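Local coordinates for protein C alpha-dehydrogenase (Sphingobium sp. SYK-6, PDB 4YAG) that is an NADH-binding oxidoreductase of the short-chain dehydrogenase/reductase family, a C alpha-dehydrogenase that probably oxidises an alcohol with NAD(+) in the lignin beta-aryl ether cleavage pathway, at residues 63-67 and 112-116; 94-100 and 153-158; 106-110 and 201-205. One frame throughout, in Å; residues are numbered along the deposited sequence.

Interaction 1 (63-67 and 112-116). With NAI (1,4-dihydronicotinamide adenine dinucleotide), chain C.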
loop_
_atom_site.group_PDB
_atom_site.type_symbol
_atom_site.label_atom_id
_atom_site.label_comp_id
_atom_site.label_asym_id
_atom_site.label_seq_id
_atom_site.Cartn_x
_atom_site.Cartn_y
_atom_site.Cartn_z
ATOM N N LEU A 63 16.505 -14.062 -9.660
ATOM C CA LEU A 63 15.098 -14.281 -9.371
ATOM C C LEU A 63 14.329 -12.984 -9.509
ATOM O O LEU A 63 14.905 -11.910 -9.572
ATOM C CB LEU A 63 14.885 -14.864 -7.971
ATOM C CG LEU A 63 15.424 -14.118 -6.764
ATOM C CD1 LEU A 63 14.634 -12.859 -6.429
ATOM C CD2 LEU A 63 15.430 -15.043 -5.534
ATOM N N ASP A 64 13.014 -13.138 -9.607
ATOM C CA ASP A 64 12.038 -12.046 -9.554
ATOM C C ASP A 64 11.356 -12.105 -8.182
ATOM O O ASP A 64 10.724 -13.119 -7.863
ATOM C CB ASP A 64 11.024 -12.292 -10.665
ATOM C CG ASP A 64 9.878 -11.290 -10.695
ATOM O OD1 ASP A 64 9.803 -10.371 -9.864
ATOM O OD2 ASP A 64 9.041 -11.446 -11.614
ATOM N N VAL A 65 11.475 -11.046 -7.379
ATOM C CA VAL A 65 10.920 -11.029 -6.012
ATOM C C VAL A 65 9.403 -11.172 -5.991
ATOM O O VAL A 65 8.823 -11.499 -4.948
ATOM C CB VAL A 65 11.314 -9.760 -5.218
ATOM C CG1 VAL A 65 12.827 -9.726 -4.987
ATOM C CG2 VAL A 65 10.836 -8.492 -5.925
ATOM N N SER A 66 8.767 -10.938 -7.133
ATOM C CA SER A 66 7.309 -11.031 -7.215
ATOM C C SER A 66 6.846 -12.431 -7.608
ATOM O O SER A 66 5.649 -12.688 -7.769
ATOM C CB SER A 66 6.720 -9.953 -8.132
ATOM O OG SER A 66 7.095 -10.124 -9.472
ATOM N N ASP A 67 7.794 -13.358 -7.740
ATOM C CA ASP A 67 7.484 -14.757 -8.043
ATOM C C ASP A 67 7.630 -15.567 -6.752
ATOM O O ASP A 67 8.746 -15.826 -6.268
ATOM C CB ASP A 67 8.398 -15.277 -9.157
ATOM C CG ASP A 67 8.073 -16.704 -9.582
ATOM O OD1 ASP A 67 7.783 -17.558 -8.709
ATOM O OD2 ASP A 67 8.171 -16.984 -10.804
ATOM N N LEU A 112 2.940 -2.405 -7.917
ATOM C CA LEU A 112 2.595 -2.989 -6.632
ATOM C C LEU A 112 3.282 -4.328 -6.407
ATOM O O LEU A 112 3.706 -4.643 -5.279
ATOM C CB LEU A 112 1.082 -3.094 -6.451
ATOM C CG LEU A 112 0.353 -1.756 -6.283
ATOM C CD1 LEU A 112 -1.160 -1.964 -6.415
ATOM C CD2 LEU A 112 0.694 -1.086 -4.970
ATOM N N ALA A 113 3.433 -5.103 -7.479
ATOM C CA ALA A 113 4.061 -6.425 -7.357
ATOM C C ALA A 113 5.485 -6.282 -6.895
ATOM O O ALA A 113 5.906 -7.003 -6.018
ATOM C CB ALA A 113 4.026 -7.206 -8.658
ATOM N N ILE A 114 6.257 -5.389 -7.503
ATOM C CA ILE A 114 7.669 -5.358 -7.157
ATOM C C ILE A 114 7.863 -4.606 -5.848
ATOM O O ILE A 114 8.523 -5.088 -4.924
ATOM C CB ILE A 114 8.536 -4.720 -8.265
ATOM C CG1 ILE A 114 8.242 -5.327 -9.642
ATOM C CG2 ILE A 114 10.018 -4.830 -7.891
ATOM C CD1 ILE A 114 8.186 -6.832 -9.691
ATOM N N ASN A 115 7.275 -3.416 -5.742
ATOM C CA ASN A 115 7.624 -2.522 -4.644
ATOM C C ASN A 115 6.884 -2.791 -3.327
ATOM O O ASN A 115 7.356 -2.382 -2.270
ATOM C CB ASN A 115 7.438 -1.053 -5.056
ATOM C CG ASN A 115 8.454 -0.588 -6.093
ATOM O OD1 ASN A 115 9.439 -1.270 -6.373
ATOM N ND2 ASN A 115 8.207 0.574 -6.687
ATOM N N LEU A 116 5.759 -3.496 -3.384
ATOM C CA LEU A 116 5.031 -3.838 -2.173
ATOM C C LEU A 116 5.008 -5.351 -1.964
ATOM O O LEU A 116 5.354 -5.845 -0.867
ATOM C CB LEU A 116 3.609 -3.262 -2.206
ATOM C CG LEU A 116 2.741 -3.653 -1.002
ATOM C CD1 LEU A 116 3.402 -3.325 0.323
ATOM C CD2 LEU A 116 1.352 -2.979 -1.061
HETATM P PA NAI C . 19.010 -0.133 -8.822
HETATM O O1A NAI C . 18.203 -0.384 -10.065
HETATM O O2A NAI C . 20.436 0.345 -9.013
HETATM O O5B NAI C . 19.031 -1.419 -7.917
HETATM C C5B NAI C . 17.888 -2.220 -7.827
HETATM C C4B NAI C . 18.238 -3.600 -8.219
HETATM O O4B NAI C . 17.017 -4.365 -7.957
HETATM C C3B NAI C . 18.624 -3.807 -9.616
HETATM O O3B NAI C . 19.870 -4.522 -9.740
HETATM C C2B NAI C . 17.506 -4.517 -10.207
HETATM O O2B NAI C . 17.872 -5.379 -11.294
HETATM C C1B NAI C . 16.879 -5.227 -9.093
HETATM N N9A NAI C . 15.497 -5.559 -9.316
HETATM C C8A NAI C . 14.512 -4.784 -9.893
HETATM N N7A NAI C . 13.365 -5.474 -9.970
HETATM C C5A NAI C . 13.565 -6.719 -9.431
HETATM C C6A NAI C . 12.788 -7.861 -9.228
HETATM N N6A NAI C . 11.465 -7.894 -9.691
HETATM N N1A NAI C . 13.329 -8.958 -8.639
HETATM C C2A NAI C . 14.625 -8.951 -8.247
HETATM N N3A NAI C . 15.418 -7.883 -8.422
HETATM C C4A NAI C . 14.923 -6.771 -9.010
HETATM O O3 NAI C . 18.180 0.981 -8.056
HETATM P PN NAI C . 18.200 1.448 -6.514
HETATM O O1N NAI C . 19.442 0.976 -5.770
HETATM O O2N NAI C . 18.049 2.948 -6.571
HETATM O O5D NAI C . 16.885 0.752 -5.905
HETATM C C5D NAI C . 16.887 0.106 -4.629
HETATM C C4D NAI C . 15.692 0.525 -3.853
HETATM O O4D NAI C . 15.888 1.924 -3.428
HETATM C C3D NAI C . 14.432 0.490 -4.601
HETATM O O3D NAI C . 13.418 -0.132 -3.785
HETATM C C2D NAI C . 14.094 1.886 -4.868
HETATM O O2D NAI C . 12.678 2.060 -5.003
HETATM C C1D NAI C . 14.602 2.595 -3.708
HETATM N N1N NAI C . 14.874 3.983 -3.779
HETATM C C2N NAI C . 15.888 4.523 -4.532
HETATM C C3N NAI C . 16.101 5.892 -4.515
HETATM C C7N NAI C . 17.196 6.504 -5.321
HETATM O O7N NAI C . 17.318 7.742 -5.438
HETATM N N7N NAI C . 18.186 5.599 -5.901
HETATM C C4N NAI C . 15.320 6.738 -3.746
HETATM C C5N NAI C . 14.341 6.174 -2.951
HETATM C C6N NAI C . 14.132 4.818 -2.961
#

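Interaction 2 (94-100 and 153-158). With NAI (1,4-dihydronicotinamide adenine dinucleotide), chain C.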
loop_
_atom_site.group_PDB
_atom_site.type_symbol
_atom_site.label_atom_id
_atom_site.label_comp_id
_atom_site.label_asym_id
_atom_site.label_seq_id
_atom_site.Cartn_x
_atom_site.Cartn_y
_atom_site.Cartn_z
ATOM N N ILE A 94 11.611 -0.753 -8.404
ATOM C CA ILE A 94 11.639 -0.179 -9.730
ATOM C C ILE A 94 10.847 1.144 -9.718
ATOM O O ILE A 94 10.145 1.461 -8.758
ATOM C CB ILE A 94 11.075 -1.136 -10.802
ATOM C CG1 ILE A 94 9.781 -1.826 -10.354
ATOM C CG2 ILE A 94 12.102 -2.208 -11.167
ATOM C CD1 ILE A 94 8.531 -0.935 -10.426
ATOM N N ASP A 95 11.009 1.911 -10.793
ATOM C CA ASP A 95 10.303 3.192 -10.980
ATOM C C ASP A 95 9.204 3.007 -12.015
ATOM O O ASP A 95 9.494 2.939 -13.218
ATOM C CB ASP A 95 11.300 4.238 -11.495
ATOM C CG ASP A 95 10.684 5.623 -11.620
ATOM O OD1 ASP A 95 9.472 5.727 -11.385
ATOM O OD2 ASP A 95 11.427 6.586 -11.916
ATOM N N PRO A 96 7.939 2.961 -11.571
ATOM C CA PRO A 96 6.759 2.757 -12.413
ATOM C C PRO A 96 6.060 4.083 -12.772
ATOM O O PRO A 96 4.880 4.095 -13.102
ATOM C CB PRO A 96 5.863 1.930 -11.503
ATOM C CG PRO A 96 6.123 2.499 -10.166
ATOM C CD PRO A 96 7.565 2.947 -10.143
ATOM N N SER A 97 6.790 5.178 -12.693
ATOM C CA SER A 97 6.209 6.511 -12.857
ATOM C C SER A 97 5.923 6.852 -14.302
ATOM O O SER A 97 6.524 6.301 -15.238
ATOM C CB SER A 97 7.124 7.566 -12.241
ATOM O OG SER A 97 7.277 7.343 -10.839
ATOM N N GLY A 98 5.007 7.796 -14.485
ATOM C CA GLY A 98 4.664 8.281 -15.804
ATOM C C GLY A 98 3.373 9.057 -15.722
ATOM O O GLY A 98 2.717 9.102 -14.665
ATOM N N PRO A 99 2.969 9.638 -16.852
ATOM C CA PRO A 99 1.740 10.436 -16.858
ATOM C C PRO A 99 0.558 9.602 -16.358
ATOM O O PRO A 99 0.314 8.496 -16.841
ATOM C CB PRO A 99 1.590 10.813 -18.330
ATOM C CG PRO A 99 2.982 10.779 -18.866
ATOM C CD PRO A 99 3.627 9.627 -18.163
ATOM N N PHE A 100 -0.193 10.117 -15.384
ATOM C CA PHE A 100 -1.138 9.267 -14.668
ATOM C C PHE A 100 -2.215 8.710 -15.598
ATOM O O PHE A 100 -2.636 7.570 -15.460
ATOM C CB PHE A 100 -1.813 10.034 -13.527
ATOM C CG PHE A 100 -2.759 9.194 -12.713
ATOM C CD1 PHE A 100 -2.297 8.410 -11.697
ATOM C CD2 PHE A 100 -4.111 9.175 -12.986
ATOM C CE1 PHE A 100 -3.157 7.623 -10.949
ATOM C CE2 PHE A 100 -4.971 8.395 -12.252
ATOM C CZ PHE A 100 -4.503 7.616 -11.237
ATOM N N SER A 153 0.931 13.208 -9.187
ATOM C CA SER A 153 0.261 12.065 -9.772
ATOM C C SER A 153 1.169 11.225 -10.683
ATOM O O SER A 153 0.917 10.043 -10.854
ATOM C CB SER A 153 -0.975 12.534 -10.558
ATOM O OG SER A 153 -0.577 13.358 -11.631
ATOM N N PHE A 154 2.185 11.858 -11.264
ATOM C CA PHE A 154 3.194 11.182 -12.105
ATOM C C PHE A 154 3.858 10.075 -11.298
ATOM O O PHE A 154 4.360 9.106 -11.863
ATOM C CB PHE A 154 4.238 12.230 -12.557
ATOM C CG PHE A 154 5.226 11.758 -13.581
ATOM C CD1 PHE A 154 6.433 11.198 -13.198
ATOM C CD2 PHE A 154 4.988 11.965 -14.940
ATOM C CE1 PHE A 154 7.373 10.802 -14.161
ATOM C CE2 PHE A 154 5.926 11.575 -15.902
ATOM C CZ PHE A 154 7.111 10.987 -15.500
ATOM N N MET A 155 3.866 10.215 -9.979
ATOM C CA MET A 155 4.514 9.231 -9.100
ATOM C C MET A 155 3.516 8.444 -8.254
ATOM O O MET A 155 3.872 7.880 -7.227
ATOM C CB MET A 155 5.507 9.945 -8.187
ATOM C CG MET A 155 6.450 10.845 -8.973
ATOM S SD MET A 155 8.188 10.590 -8.633
ATOM C CE MET A 155 8.862 12.080 -9.367
ATOM N N ALA A 156 2.264 8.377 -8.688
ATOM C CA ALA A 156 1.234 7.759 -7.858
ATOM C C ALA A 156 1.522 6.307 -7.504
ATOM O O ALA A 156 1.348 5.897 -6.358
ATOM C CB ALA A 156 -0.119 7.852 -8.516
ATOM N N ILE A 157 1.911 5.506 -8.494
ATOM C CA ILE A 157 2.075 4.071 -8.253
ATOM C C ILE A 157 3.251 3.823 -7.293
ATOM O O ILE A 157 3.179 2.987 -6.377
ATOM C CB ILE A 157 2.256 3.319 -9.574
ATOM C CG1 ILE A 157 1.032 3.520 -10.468
ATOM C CG2 ILE A 157 2.474 1.826 -9.306
ATOM C CD1 ILE A 157 1.173 2.947 -11.868
ATOM N N TYR A 158 4.329 4.565 -7.514
ATOM C CA TYR A 158 5.528 4.481 -6.689
ATOM C C TYR A 158 5.218 4.901 -5.263
ATOM O O TYR A 158 5.488 4.174 -4.314
ATOM C CB TYR A 158 6.600 5.407 -7.249
ATOM C CG TYR A 158 7.966 5.212 -6.622
ATOM C CD1 TYR A 158 8.738 4.104 -6.939
ATOM C CD2 TYR A 158 8.492 6.143 -5.754
ATOM C CE1 TYR A 158 10.009 3.933 -6.398
ATOM C CE2 TYR A 158 9.765 5.971 -5.198
ATOM C CZ TYR A 158 10.508 4.876 -5.528
ATOM O OH TYR A 158 11.769 4.726 -4.977
HETATM P PA NAI C . 19.010 -0.133 -8.822
HETATM O O1A NAI C . 18.203 -0.384 -10.065
HETATM O O2A NAI C . 20.436 0.345 -9.013
HETATM O O5B NAI C . 19.031 -1.419 -7.917
HETATM C C5B NAI C . 17.888 -2.220 -7.827
HETATM C C4B NAI C . 18.238 -3.600 -8.219
HETATM O O4B NAI C . 17.017 -4.365 -7.957
HETATM C C3B NAI C . 18.624 -3.807 -9.616
HETATM O O3B NAI C . 19.870 -4.522 -9.740
HETATM C C2B NAI C . 17.506 -4.517 -10.207
HETATM O O2B NAI C . 17.872 -5.379 -11.294
HETATM C C1B NAI C . 16.879 -5.227 -9.093
HETATM N N9A NAI C . 15.497 -5.559 -9.316
HETATM C C8A NAI C . 14.512 -4.784 -9.893
HETATM N N7A NAI C . 13.365 -5.474 -9.970
HETATM C C5A NAI C . 13.565 -6.719 -9.431
HETATM C C6A NAI C . 12.788 -7.861 -9.228
HETATM N N6A NAI C . 11.465 -7.894 -9.691
HETATM N N1A NAI C . 13.329 -8.958 -8.639
HETATM C C2A NAI C . 14.625 -8.951 -8.247
HETATM N N3A NAI C . 15.418 -7.883 -8.422
HETATM C C4A NAI C . 14.923 -6.771 -9.010
HETATM O O3 NAI C . 18.180 0.981 -8.056
HETATM P PN NAI C . 18.200 1.448 -6.514
HETATM O O1N NAI C . 19.442 0.976 -5.770
HETATM O O2N NAI C . 18.049 2.948 -6.571
HETATM O O5D NAI C . 16.885 0.752 -5.905
HETATM C C5D NAI C . 16.887 0.106 -4.629
HETATM C C4D NAI C . 15.692 0.525 -3.853
HETATM O O4D NAI C . 15.888 1.924 -3.428
HETATM C C3D NAI C . 14.432 0.490 -4.601
HETATM O O3D NAI C . 13.418 -0.132 -3.785
HETATM C C2D NAI C . 14.094 1.886 -4.868
HETATM O O2D NAI C . 12.678 2.060 -5.003
HETATM C C1D NAI C . 14.602 2.595 -3.708
HETATM N N1N NAI C . 14.874 3.983 -3.779
HETATM C C2N NAI C . 15.888 4.523 -4.532
HETATM C C3N NAI C . 16.101 5.892 -4.515
HETATM C C7N NAI C . 17.196 6.504 -5.321
HETATM O O7N NAI C . 17.318 7.742 -5.438
HETATM N N7N NAI C . 18.186 5.599 -5.901
HETATM C C4N NAI C . 15.320 6.738 -3.746
HETATM C C5N NAI C . 14.341 6.174 -2.951
HETATM C C6N NAI C . 14.132 4.818 -2.961
HETATM O O HOH W 1 2.804 6.119 -11.448
HETATM O O HOH W 2 4.872 5.992 -9.892
HETATM O O HOH W 3 1.326 7.967 -12.641
HETATM O O HOH W 4 0.047 12.855 -14.200
#

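Interaction 3 (106-110 and 201-205). With NAI (1,4-dihydronicotinamide adenine dinucleotide), chain C.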
loop_
_atom_site.group_PDB
_atom_site.type_symbol
_atom_site.label_atom_id
_atom_site.label_comp_id
_atom_site.label_asym_id
_atom_site.label_seq_id
_atom_site.Cartn_x
_atom_site.Cartn_y
_atom_site.Cartn_z
ATOM N N GLN A 106 -1.828 -2.890 -16.007
ATOM C CA GLN A 106 -0.543 -3.582 -16.013
ATOM C C GLN A 106 0.502 -2.784 -15.248
ATOM O O GLN A 106 1.337 -3.365 -14.560
ATOM C CB GLN A 106 -0.045 -3.858 -17.432
ATOM C CG GLN A 106 -0.684 -5.059 -18.114
ATOM C CD GLN A 106 -0.009 -6.361 -17.726
ATOM O OE1 GLN A 106 -0.098 -6.788 -16.576
ATOM N NE2 GLN A 106 0.717 -6.974 -18.675
ATOM N N ASP A 107 0.473 -1.464 -15.391
ATOM C CA ASP A 107 1.402 -0.612 -14.677
ATOM C C ASP A 107 1.155 -0.620 -13.165
ATOM O O ASP A 107 2.095 -0.699 -12.364
ATOM C CB ASP A 107 1.355 0.796 -15.262
ATOM C CG ASP A 107 1.737 0.809 -16.723
ATOM O OD1 ASP A 107 2.759 0.167 -17.061
ATOM O OD2 ASP A 107 1.025 1.416 -17.561
ATOM N N TRP A 108 -0.106 -0.574 -12.747
ATOM C CA TRP A 108 -0.439 -0.719 -11.327
ATOM C C TRP A 108 0.016 -2.067 -10.784
ATOM O O TRP A 108 0.649 -2.146 -9.742
ATOM C CB TRP A 108 -1.947 -0.580 -11.118
ATOM C CG TRP A 108 -2.370 0.851 -10.916
ATOM C CD1 TRP A 108 -3.052 1.638 -11.788
ATOM C CD2 TRP A 108 -2.112 1.649 -9.765
ATOM N NE1 TRP A 108 -3.243 2.889 -11.238
ATOM C CE2 TRP A 108 -2.671 2.913 -9.995
ATOM C CE3 TRP A 108 -1.473 1.408 -8.550
ATOM C CZ2 TRP A 108 -2.585 3.940 -9.056
ATOM C CZ3 TRP A 108 -1.387 2.417 -7.635
ATOM C CH2 TRP A 108 -1.942 3.665 -7.889
ATOM N N ASP A 109 -0.297 -3.123 -11.515
ATOM C CA ASP A 109 0.050 -4.457 -11.066
ATOM C C ASP A 109 1.560 -4.632 -10.958
ATOM O O ASP A 109 2.045 -5.207 -10.001
ATOM C CB ASP A 109 -0.577 -5.498 -11.978
ATOM C CG ASP A 109 -2.092 -5.587 -11.812
ATOM O OD1 ASP A 109 -2.616 -5.109 -10.782
ATOM O OD2 ASP A 109 -2.746 -6.164 -12.701
ATOM N N TYR A 110 2.284 -4.128 -11.944
ATOM C CA TYR A 110 3.749 -4.147 -11.912
ATOM C C TYR A 110 4.304 -3.393 -10.722
ATOM O O TYR A 110 5.118 -3.902 -9.948
ATOM C CB TYR A 110 4.234 -3.491 -13.186
ATOM C CG TYR A 110 5.699 -3.090 -13.273
ATOM C CD1 TYR A 110 6.712 -3.946 -12.889
ATOM C CD2 TYR A 110 6.049 -1.859 -13.804
ATOM C CE1 TYR A 110 8.027 -3.570 -13.013
ATOM C CE2 TYR A 110 7.356 -1.485 -13.943
ATOM C CZ TYR A 110 8.344 -2.341 -13.550
ATOM O OH TYR A 110 9.658 -1.952 -13.722
ATOM N N ASN A 201 14.045 -3.855 -16.333
ATOM C CA ASN A 201 13.879 -4.723 -15.176
ATOM C C ASN A 201 12.440 -5.187 -15.011
ATOM O O ASN A 201 12.176 -6.093 -14.232
ATOM C CB ASN A 201 14.329 -4.024 -13.886
ATOM C CG ASN A 201 15.781 -3.598 -13.942
ATOM O OD1 ASN A 201 16.544 -4.125 -14.752
ATOM N ND2 ASN A 201 16.177 -2.654 -13.073
ATOM N N ARG A 202 11.524 -4.570 -15.748
ATOM C CA ARG A 202 10.110 -4.939 -15.663
ATOM C C ARG A 202 9.940 -6.402 -16.069
ATOM O O ARG A 202 10.364 -6.787 -17.160
ATOM C CB ARG A 202 9.293 -4.067 -16.613
ATOM C CG ARG A 202 7.793 -4.339 -16.588
ATOM C CD ARG A 202 7.044 -3.545 -17.660
ATOM N NE ARG A 202 6.853 -2.135 -17.320
ATOM C CZ ARG A 202 5.684 -1.546 -17.032
ATOM N NH1 ARG A 202 4.539 -2.223 -17.001
ATOM N NH2 ARG A 202 5.667 -0.250 -16.752
ATOM N N PRO A 203 9.337 -7.229 -15.197
ATOM C CA PRO A 203 9.169 -8.622 -15.623
ATOM C C PRO A 203 8.322 -8.749 -16.884
ATOM O O PRO A 203 7.442 -7.931 -17.150
ATOM C CB PRO A 203 8.476 -9.278 -14.429
ATOM C CG PRO A 203 8.889 -8.440 -13.241
ATOM C CD PRO A 203 8.964 -7.030 -13.784
ATOM N N GLU A 204 8.606 -9.781 -17.668
ATOM C CA GLU A 204 7.970 -9.952 -18.966
ATOM C C GLU A 204 6.444 -9.869 -18.916
ATOM O O GLU A 204 5.808 -9.295 -19.800
ATOM C CB GLU A 204 8.401 -11.290 -19.584
ATOM C CG GLU A 204 7.847 -11.532 -20.990
ATOM C CD GLU A 204 8.376 -10.536 -22.008
ATOM O OE1 GLU A 204 9.528 -10.066 -21.847
ATOM O OE2 GLU A 204 7.635 -10.220 -22.966
ATOM N N ARG A 205 5.848 -10.431 -17.875
ATOM C CA ARG A 205 4.397 -10.554 -17.846
ATOM C C ARG A 205 3.700 -9.207 -17.681
ATOM O O ARG A 205 2.491 -9.107 -17.919
ATOM C CB ARG A 205 3.955 -11.501 -16.737
ATOM C CG ARG A 205 4.199 -10.988 -15.349
ATOM C CD ARG A 205 3.944 -12.105 -14.362
ATOM N NE ARG A 205 3.944 -11.683 -12.967
ATOM C CZ ARG A 205 5.041 -11.451 -12.245
ATOM N NH1 ARG A 205 6.248 -11.570 -12.795
ATOM N NH2 ARG A 205 4.937 -11.116 -10.971
HETATM P PA NAI C . 19.010 -0.133 -8.822
HETATM O O1A NAI C . 18.203 -0.384 -10.065
HETATM O O2A NAI C . 20.436 0.345 -9.013
HETATM O O5B NAI C . 19.031 -1.419 -7.917
HETATM C C5B NAI C . 17.888 -2.220 -7.827
HETATM C C4B NAI C . 18.238 -3.600 -8.219
HETATM O O4B NAI C . 17.017 -4.365 -7.957
HETATM C C3B NAI C . 18.624 -3.807 -9.616
HETATM O O3B NAI C . 19.870 -4.522 -9.740
HETATM C C2B NAI C . 17.506 -4.517 -10.207
HETATM O O2B NAI C . 17.872 -5.379 -11.294
HETATM C C1B NAI C . 16.879 -5.227 -9.093
HETATM N N9A NAI C . 15.497 -5.559 -9.316
HETATM C C8A NAI C . 14.512 -4.784 -9.893
HETATM N N7A NAI C . 13.365 -5.474 -9.970
HETATM C C5A NAI C . 13.565 -6.719 -9.431
HETATM C C6A NAI C . 12.788 -7.861 -9.228
HETATM N N6A NAI C . 11.465 -7.894 -9.691
HETATM N N1A NAI C . 13.329 -8.958 -8.639
HETATM C C2A NAI C . 14.625 -8.951 -8.247
HETATM N N3A NAI C . 15.418 -7.883 -8.422
HETATM C C4A NAI C . 14.923 -6.771 -9.010
HETATM O O3 NAI C . 18.180 0.981 -8.056
HETATM P PN NAI C . 18.200 1.448 -6.514
HETATM O O1N NAI C . 19.442 0.976 -5.770
HETATM O O2N NAI C . 18.049 2.948 -6.571
HETATM O O5D NAI C . 16.885 0.752 -5.905
HETATM C C5D NAI C . 16.887 0.106 -4.629
HETATM C C4D NAI C . 15.692 0.525 -3.853
HETATM O O4D NAI C . 15.888 1.924 -3.428
HETATM C C3D NAI C . 14.432 0.490 -4.601
HETATM O O3D NAI C . 13.418 -0.132 -3.785
HETATM C C2D NAI C . 14.094 1.886 -4.868
HETATM O O2D NAI C . 12.678 2.060 -5.003
HETATM C C1D NAI C . 14.602 2.595 -3.708
HETATM N N1N NAI C . 14.874 3.983 -3.779
HETATM C C2N NAI C . 15.888 4.523 -4.532
HETATM C C3N NAI C . 16.101 5.892 -4.515
HETATM C C7N NAI C . 17.196 6.504 -5.321
HETATM O O7N NAI C . 17.318 7.742 -5.438
HETATM N N7N NAI C . 18.186 5.599 -5.901
HETATM C C4N NAI C . 15.320 6.738 -3.746
HETATM C C5N NAI C . 14.341 6.174 -2.951
HETATM C C6N NAI C . 14.132 4.818 -2.961
#

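Interaction 1 (63-67 and 112-116)
S66 and I114 touch across this contact through their outer atoms, with S66 OG 3.5 Å from I114 CD1. The backbones approach closely nearby: the CA atoms of S66 and A113 are 5.6 Å apart. S66 CB meets A113 CB at 3.9 Å. V65 adds a methyl-to-methyl contact, V65 CG2 to I114 CG2 at 4.2 Å. The join is thus van der Waals packing, in which V65 and I114 methyls meet and S66 OG and D64 OD1 lie against I114 CD1, the D64 and I114 side chains crossing at about a right angle.

The polar work is done around D64. Its CG stands anti to the backbone N (chi1 176°), which places OD1 between NAI N6A and the S66 N and OG donors. D64 OD1 receives S66 N at 3.0 Å, closing an Asx turn within the type I turn D64 to D67. S66 OG, set between its own backbone N and carbonyl carbon (chi1 66°), donates to the same oxygen while resting on I114 CD1. Both donors come from one face of the carboxylate, the amide well above its plane. D64 OD1 also accepts NAI N6A at 3.0 Å with a nearly straight N-H (163°). V65 N donates to NAI N1A at 3.1 Å, so the adenine edge is read by an acceptor and a donor from consecutive residues. I114 CD1 comes to 3.4 Å from NAI N6A, while the V65 methyls pack near N1A, giving the amino end of the base an apolar border.

The loop 63-67 follows edge strand 58-62 and leads into helix 68-82, where D67 is the N-cap; it rests against helix 105-133, whose N121 bonds V65 O.

Interaction 2 (94-100 and 153-158)
The backbones of G98 and F154 run close, CA atoms 4.9 Å apart, and are tied by a hydrogen bond from G98 N to F154 O at 3.0 Å. F154 CA returns a C-H...O contact to G98 O.

The F154 ring, its CG anti to the backbone N (chi1 -171°), folds over this glycine: G98 CA sits 3.7 Å from the F154 ring centroid, 17° off the normal, a CH-pi contact over one face. P99 CD lies alongside at F154 CE2. Further along, P96 CG packs on I157 CG2 at 3.8 Å and P96 CD on Y158 CD1 at 3.6 Å, the proline crossing the tyrosine at about a right angle. I94 O meets the Y158 ring at its edge, in plane. Y158 OH and NAI O2D share a hydrogen bond of 2.8 Å; with K162 four residues on, Y158 fits the Y-x-x-x-K motif of the SDR family. D95 OD1 accepts S97 N, an Asx turn, and also S97 OG through its syn lone pair, and a water joins S97 OG to Y158 N. Another water bridges F100 N and S153 OG, which also bonds D174 of the second subunit.

The loop 94-100 thus runs from strand 87-90 toward helix 105-133 along the start of helix 156-177. Helix 213-219 touches F154 and P99, and the second subunit packs on F100 and A156.

Interaction 3 (106-110 and 201-205)
One face of the Y110 ring carries the arm of R202: R202 CG lies over the ring centre, 3.6 Å from the Y110 centroid, a CH-pi contact. Beyond it the guanidinium lies with one of its faces over Y110 CD2, R202 CZ being 3.3 Å from that atom and the two planes inclined by 36°. D107 OD1 meets the guanidinium at its edge in a salt bridge made by two hydrogen bonds, from R202 NH1 and NH2, each 3.0 Å from D107 OD1. The carboxylate and guanidinium planes stand 87° apart. R202 gets its nitrogens there by extending from CA and then bending at chi3 (-77°). P203 CD adds an apolar touch on Y110 CE1 at 3.7 Å.

Q106 bends at chi2, and Q106 NE2 donates to R205 O at 2.9 Å, the acceptor lying in its amide plane; A208 O takes that nitrogen too. R202 NE pairs with E216, NH1 with F206 O, and D107 OD1 accepts also from S210. The charge of the buried R202 is probably balanced by D107 and E216, and the segment after helix 198-201 is joined to helix 105-133 by a salt bridge and an aromatic CH-pi contact.

The three contacts line part of the NADH pocket and share helix 105-133 or the loop leading to it. Interactions 1 and 3, with centres about 9 Å apart, are joined by R205, whose NH1 is 3.0 Å from D64 OD2 in a salt bridge that would offset the charge of D64, and whose NH2 lies 2.8 Å from S66 OG. Interactions 1 and 2 meet where N115 ND2 approaches I94 O at 3.0 Å, probably a hydrogen bond. I94 CB also packs on Y110 OH at 3.3 Å, connecting interactions 2 and 3. Interaction 1 reads the adenine, interaction 2 reaches the nicotinamide ribose, and N201 of interaction 3 borders the adenosine ribose.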